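PDB 4F0Q: restriction endonuclease from Mycobacterium sp., which cleaves DNA in a cytosine-methylation-dependent manner, probably pairing an N-terminal domain that recognises the modified base with a PD-(D/E)XK-type nuclease domain. Local coordinates for residues Phe221-Asp226 and His240-Trp245; Glu149-Pro154 and Arg247-Gly252. All blocks are in the same frame, centred on the assembly; numbering follows the deposited sequence.

Contact 1 of 2, residues Phe221-Asp226 and His240-Trp245; sequences FRWIDD and HAPESW
Trp223 is the large bump here: its indole reaches out from the short helix 222-227 and is received by a hollow that Ala241, Pro242 and Trp245 shape between them. CG lies anti to the backbone N (chi1 -179°), which carries the ring past the carbonyl of His240 and along the chain to the start of the next helix. One face rests on two small knobs in a row, Ala241 CB centred on the five-membered ring at 3.4 Å from its centroid and Pro242 CD on the six-membered ring, both CH-pi contacts. The far rim, CZ2 and CH2, butts against the face of Trp245 in a T-shaped pair, the planes at 67° and Trp223 CH2 3.5 Å from Trp245 CD2. In a second fit the guanidinium of Arg222, swung over by the bend at chi3, stacks on the His240 imidazole, planes tilted 27° and centres 3.8 Å apart. Asp226 OD2 comes to the edge of that imidazole, 3.1 Å from His240 CD2, and a water ties it to the backbone N of His240. Arg222 NH1 bonds Ala17 O and NE forms a salt bridge with Asp220; Asp226 OD2 forms one with Arg239. Within this N-terminal, PUA-clan region, the two indoles pack against strand 175-193, Trp223 on Ala181 and Trp245 on Ile183, tying both helices to it.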
# COMPACT_ATOMS: atom_id res chain seq x y z
N PHE A 221 -1.95 40.84 -3.03
CA PHE A 221 -3.20 41.29 -2.42
C PHE A 221 -4.08 42.10 -3.37
O PHE A 221 -5.20 42.46 -3.03
CB PHE A 221 -2.95 42.06 -1.13
CG PHE A 221 -3.38 41.33 0.11
CD1 PHE A 221 -4.72 41.26 0.46
CD2 PHE A 221 -2.45 40.69 0.91
CE1 PHE A 221 -5.12 40.58 1.59
CE2 PHE A 221 -2.84 40.01 2.05
CZ PHE A 221 -4.18 39.95 2.39
N ARG A 222 -3.56 42.38 -4.56
CA ARG A 222 -4.36 43.04 -5.59
C ARG A 222 -5.43 42.09 -6.11
O ARG A 222 -6.42 42.53 -6.72
CB ARG A 222 -3.47 43.53 -6.73
CG ARG A 222 -2.52 44.65 -6.33
CD ARG A 222 -1.84 45.27 -7.54
NE ARG A 222 -0.98 44.31 -8.23
CZ ARG A 222 -0.26 44.60 -9.31
NH1 ARG A 222 -0.30 45.82 -9.83
NH2 ARG A 222 0.49 43.66 -9.88
N TRP A 223 -5.23 40.80 -5.88
CA TRP A 223 -6.24 39.78 -6.16
C TRP A 223 -7.50 40.10 -5.36
O TRP A 223 -8.61 40.12 -5.91
CB TRP A 223 -5.69 38.41 -5.75
CG TRP A 223 -6.60 37.25 -6.00
CD1 TRP A 223 -7.68 37.21 -6.85
CD2 TRP A 223 -6.52 35.95 -5.41
NE1 TRP A 223 -8.26 35.97 -6.81
CE2 TRP A 223 -7.57 35.18 -5.93
CE3 TRP A 223 -5.65 35.36 -4.48
CZ2 TRP A 223 -7.78 33.85 -5.56
CZ3 TRP A 223 -5.87 34.05 -4.11
CH2 TRP A 223 -6.92 33.31 -4.65
N ILE A 224 -7.31 40.34 -4.07
CA ILE A 224 -8.41 40.69 -3.18
C ILE A 224 -9.00 42.05 -3.54
O ILE A 224 -10.21 42.24 -3.47
CB ILE A 224 -7.97 40.66 -1.71
CG1 ILE A 224 -7.44 39.27 -1.34
CG2 ILE A 224 -9.12 41.03 -0.79
CD1 ILE A 224 -8.43 38.16 -1.63
N ASP A 225 -8.13 42.98 -3.92
CA ASP A 225 -8.57 44.30 -4.37
C ASP A 225 -9.54 44.16 -5.53
O ASP A 225 -10.59 44.81 -5.56
CB ASP A 225 -7.38 45.15 -4.81
CG ASP A 225 -6.42 45.45 -3.68
OD1 ASP A 225 -6.76 45.16 -2.51
OD2 ASP A 225 -5.33 46.00 -3.95
N ASP A 226 -9.20 43.30 -6.49
CA ASP A 226 -10.06 43.04 -7.63
C ASP A 226 -11.34 42.34 -7.21
O ASP A 226 -12.42 42.69 -7.68
CB ASP A 226 -9.32 42.21 -8.68
CG ASP A 226 -8.12 42.92 -9.25
OD1 ASP A 226 -8.08 44.17 -9.19
OD2 ASP A 226 -7.21 42.24 -9.77
N HIS A 240 -4.48 39.06 -10.93
CA HIS A 240 -3.40 39.04 -9.95
C HIS A 240 -3.50 37.83 -9.04
O HIS A 240 -2.92 37.79 -7.96
CB HIS A 240 -3.41 40.33 -9.12
CG HIS A 240 -3.29 41.58 -9.94
ND1 HIS A 240 -2.18 41.87 -10.71
CD2 HIS A 240 -4.15 42.61 -10.12
CE1 HIS A 240 -2.36 43.02 -11.32
NE2 HIS A 240 -3.55 43.49 -10.98
N ALA A 241 -4.26 36.83 -9.49
CA ALA A 241 -4.46 35.60 -8.73
C ALA A 241 -3.38 34.58 -9.08
O ALA A 241 -2.81 34.62 -10.17
CB ALA A 241 -5.85 35.04 -9.02
N PRO A 242 -3.09 33.66 -8.14
CA PRO A 242 -2.13 32.58 -8.41
C PRO A 242 -2.58 31.70 -9.57
O PRO A 242 -3.78 31.53 -9.78
CB PRO A 242 -2.14 31.78 -7.10
CG PRO A 242 -2.56 32.75 -6.06
CD PRO A 242 -3.55 33.65 -6.74
N GLU A 243 -1.62 31.14 -10.30
CA GLU A 243 -1.93 30.26 -11.42
C GLU A 243 -2.68 29.01 -10.97
O GLU A 243 -3.52 28.49 -11.70
CB GLU A 243 -0.64 29.86 -12.16
CG GLU A 243 0.09 31.01 -12.83
CD GLU A 243 -0.54 31.42 -14.15
OE1 GLU A 243 -1.61 30.88 -14.51
OE2 GLU A 243 0.04 32.28 -14.85
N SER A 244 -2.37 28.55 -9.76
CA SER A 244 -3.01 27.37 -9.20
C SER A 244 -4.50 27.58 -8.99
O SER A 244 -5.32 26.69 -9.24
CB SER A 244 -2.34 26.97 -7.88
OG SER A 244 -2.40 28.04 -6.95
N TRP A 245 -4.86 28.78 -8.52
CA TRP A 245 -6.26 29.11 -8.27
C TRP A 245 -7.02 29.24 -9.58
O TRP A 245 -8.19 28.90 -9.67
CB TRP A 245 -6.38 30.39 -7.45
CG TRP A 245 -7.76 30.60 -6.92
CD1 TRP A 245 -8.80 31.21 -7.56
CD2 TRP A 245 -8.26 30.20 -5.64
NE1 TRP A 245 -9.92 31.22 -6.76
CE2 TRP A 245 -9.61 30.60 -5.57
CE3 TRP A 245 -7.69 29.55 -4.54
CZ2 TRP A 245 -10.40 30.37 -4.45
CZ3 TRP A 245 -8.48 29.32 -3.43
CH2 TRP A 245 -9.82 29.73 -3.39
O HOH W 1 -6.75 39.73 -9.45

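Contact 2 of 2, residues Glu149-Pro154 and Arg247-Gly252; sequences ERLLAP and RWVRQG
The Trp248 indole takes the aliphatic part of Arg150 over one face, where Arg150 CD makes a CH-pi contact 4.1 Å from the centroid of the six-membered ring, while Ala153 CB meets the ring's edge in its plane, 3.6 Å from Trp248 CH2. The guanidinium at the end of the same arginine is turned steeply against the indole, planes 73° apart. Gly252, which leaves the helix with positive phi, sets its CA over one face of the guanidinium, with the carbonyl carbon of Gln251 beside it, and the guanidinium edge is directed at the carbonyls that close helix 243-251. There Val249 O is gripped side-on by two nitrogens: Arg150 NE at 2.9 Å (N-H...O 157°) and the more bent bond from Arg150 NH2 at 3.2 Å. Both arrive from the same face of the carbonyl plane, NE well above it. NH2 adds a weak bond to Arg250 O. The bend at chi3 (-69°) lets CB and CG lie along the indole while the charged end turns to the helix terminus, whose dipole would be expected to favour a positive charge. Beside this, Leu151 CD2 packs on Val249 CG1 at 3.7 Å. Arg150 NH1 bonds Gly144 O, and NH2 also reaches Asn425 O of the second subunit, so the arginine bridges loop, helix end and subunit interface. Leu141 and His142 of helix 130-142 pack on Ala153. Within the AspBHI-type N-terminal region, the contact joins helix 147-150 and the turn after it to the C-terminal end of helix 243-251.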
# COMPACT_ATOMS: atom_id res chain seq x y z
N GLU A 149 -19.40 29.09 -11.40
CA GLU A 149 -19.69 29.05 -9.97
C GLU A 149 -18.41 29.17 -9.15
O GLU A 149 -18.39 29.82 -8.11
CB GLU A 149 -20.43 27.76 -9.59
CG GLU A 149 -21.84 27.68 -10.15
CD GLU A 149 -22.58 26.45 -9.68
OE1 GLU A 149 -21.97 25.61 -8.98
OE2 GLU A 149 -23.78 26.31 -10.00
N ARG A 150 -17.34 28.55 -9.64
CA ARG A 150 -16.05 28.57 -8.94
C ARG A 150 -15.39 29.95 -9.00
O ARG A 150 -14.54 30.27 -8.18
CB ARG A 150 -15.12 27.50 -9.50
CG ARG A 150 -15.60 26.08 -9.25
CD ARG A 150 -14.58 25.05 -9.68
NE ARG A 150 -14.41 24.99 -11.13
CZ ARG A 150 -15.15 24.23 -11.93
NH1 ARG A 150 -16.11 23.46 -11.43
NH2 ARG A 150 -14.93 24.24 -13.24
N LEU A 151 -15.80 30.76 -9.98
CA LEU A 151 -15.31 32.13 -10.09
C LEU A 151 -15.77 32.96 -8.90
O LEU A 151 -15.11 33.93 -8.52
CB LEU A 151 -15.81 32.76 -11.39
CG LEU A 151 -15.07 32.42 -12.68
CD1 LEU A 151 -15.87 32.85 -13.90
CD2 LEU A 151 -13.70 33.08 -12.69
N LEU A 152 -16.90 32.58 -8.32
CA LEU A 152 -17.50 33.32 -7.22
C LEU A 152 -16.96 32.87 -5.86
O LEU A 152 -17.11 33.59 -4.87
CB LEU A 152 -19.02 33.14 -7.24
CG LEU A 152 -19.75 33.60 -8.50
CD1 LEU A 152 -21.22 33.22 -8.44
CD2 LEU A 152 -19.58 35.10 -8.68
N ALA A 153 -16.34 31.70 -5.83
CA ALA A 153 -15.84 31.12 -4.58
C ALA A 153 -14.82 32.01 -3.88
O ALA A 153 -13.78 32.33 -4.45
CB ALA A 153 -15.25 29.74 -4.84
N PRO A 154 -15.12 32.40 -2.64
CA PRO A 154 -14.23 33.24 -1.83
C PRO A 154 -13.02 32.47 -1.31
O PRO A 154 -13.19 31.48 -0.60
CB PRO A 154 -15.12 33.69 -0.68
CG PRO A 154 -16.14 32.61 -0.55
CD PRO A 154 -16.38 32.10 -1.94
N ARG A 247 -6.20 27.58 -12.32
CA ARG A 247 -6.33 26.19 -12.75
C ARG A 247 -7.48 25.50 -12.03
O ARG A 247 -8.21 24.72 -12.63
CB ARG A 247 -5.03 25.42 -12.53
CG ARG A 247 -5.13 23.96 -12.97
CD ARG A 247 -3.99 23.12 -12.45
NE ARG A 247 -4.28 21.69 -12.61
CZ ARG A 247 -3.46 20.71 -12.23
NH1 ARG A 247 -2.30 20.99 -11.67
NH2 ARG A 247 -3.82 19.45 -12.42
N TRP A 248 -7.64 25.78 -10.74
CA TRP A 248 -8.75 25.22 -9.99
C TRP A 248 -10.09 25.75 -10.50
O TRP A 248 -11.05 24.99 -10.64
CB TRP A 248 -8.62 25.50 -8.49
CG TRP A 248 -9.87 25.13 -7.75
CD1 TRP A 248 -10.25 23.88 -7.35
CD2 TRP A 248 -10.92 26.02 -7.34
NE1 TRP A 248 -11.47 23.94 -6.71
CE2 TRP A 248 -11.90 25.24 -6.69
CE3 TRP A 248 -11.12 27.40 -7.46
CZ2 TRP A 248 -13.06 25.79 -6.16
CZ3 TRP A 248 -12.28 27.95 -6.93
CH2 TRP A 248 -13.23 27.14 -6.29
N VAL A 249 -10.14 27.05 -10.76
CA VAL A 249 -11.34 27.67 -11.30
C VAL A 249 -11.73 27.00 -12.61
O VAL A 249 -12.91 26.71 -12.84
CB VAL A 249 -11.15 29.19 -11.50
CG1 VAL A 249 -12.22 29.75 -12.44
CG2 VAL A 249 -11.18 29.92 -10.17
N ARG A 250 -10.74 26.74 -13.46
CA ARG A 250 -11.00 26.09 -14.74
C ARG A 250 -11.45 24.64 -14.60
O ARG A 250 -12.48 24.24 -15.15
CB ARG A 250 -9.76 26.16 -15.64
CG ARG A 250 -9.99 25.60 -17.04
CD ARG A 250 -8.72 25.63 -17.89
NE ARG A 250 -7.73 24.65 -17.44
CZ ARG A 250 -6.62 24.97 -16.77
NH1 ARG A 250 -6.35 26.23 -16.48
NH2 ARG A 250 -5.78 24.01 -16.40
N GLN A 251 -10.69 23.85 -13.85
CA GLN A 251 -10.89 22.40 -13.79
C GLN A 251 -11.82 21.94 -12.66
O GLN A 251 -12.65 21.05 -12.87
CB GLN A 251 -9.54 21.69 -13.67
CG GLN A 251 -8.60 21.96 -14.83
CD GLN A 251 -7.27 21.25 -14.68
OE1 GLN A 251 -6.40 21.35 -15.54
NE2 GLN A 251 -7.10 20.53 -13.57
N GLY A 252 -11.67 22.52 -11.48
CA GLY A 252 -12.48 22.13 -10.34
C GLY A 252 -11.76 21.19 -9.41
O GLY A 252 -10.59 21.40 -9.08

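In the fold
Both contacts draw on helix 243-251, contact 1 at its N-terminal start and contact 2 at its C-terminal end, with centres about 12 Å apart within the AspBHI-like N-terminal family region. They meet where Trp245 CZ2 packs on Ala153 O, and the rings of Trp245 and Trp248 touch as well. Contact 1, nested inside the loop that contact 2 closes, is partly buried: aromatic and CH-pi packing dominates its inner side, a stack and a water its outer one. Contact 2 is more buried and combines hydrogen bonds from one arginine to helix-end carbonyls with packing of that arginine on an indole. Only contact 2 is reached by another subunit of the tetramer.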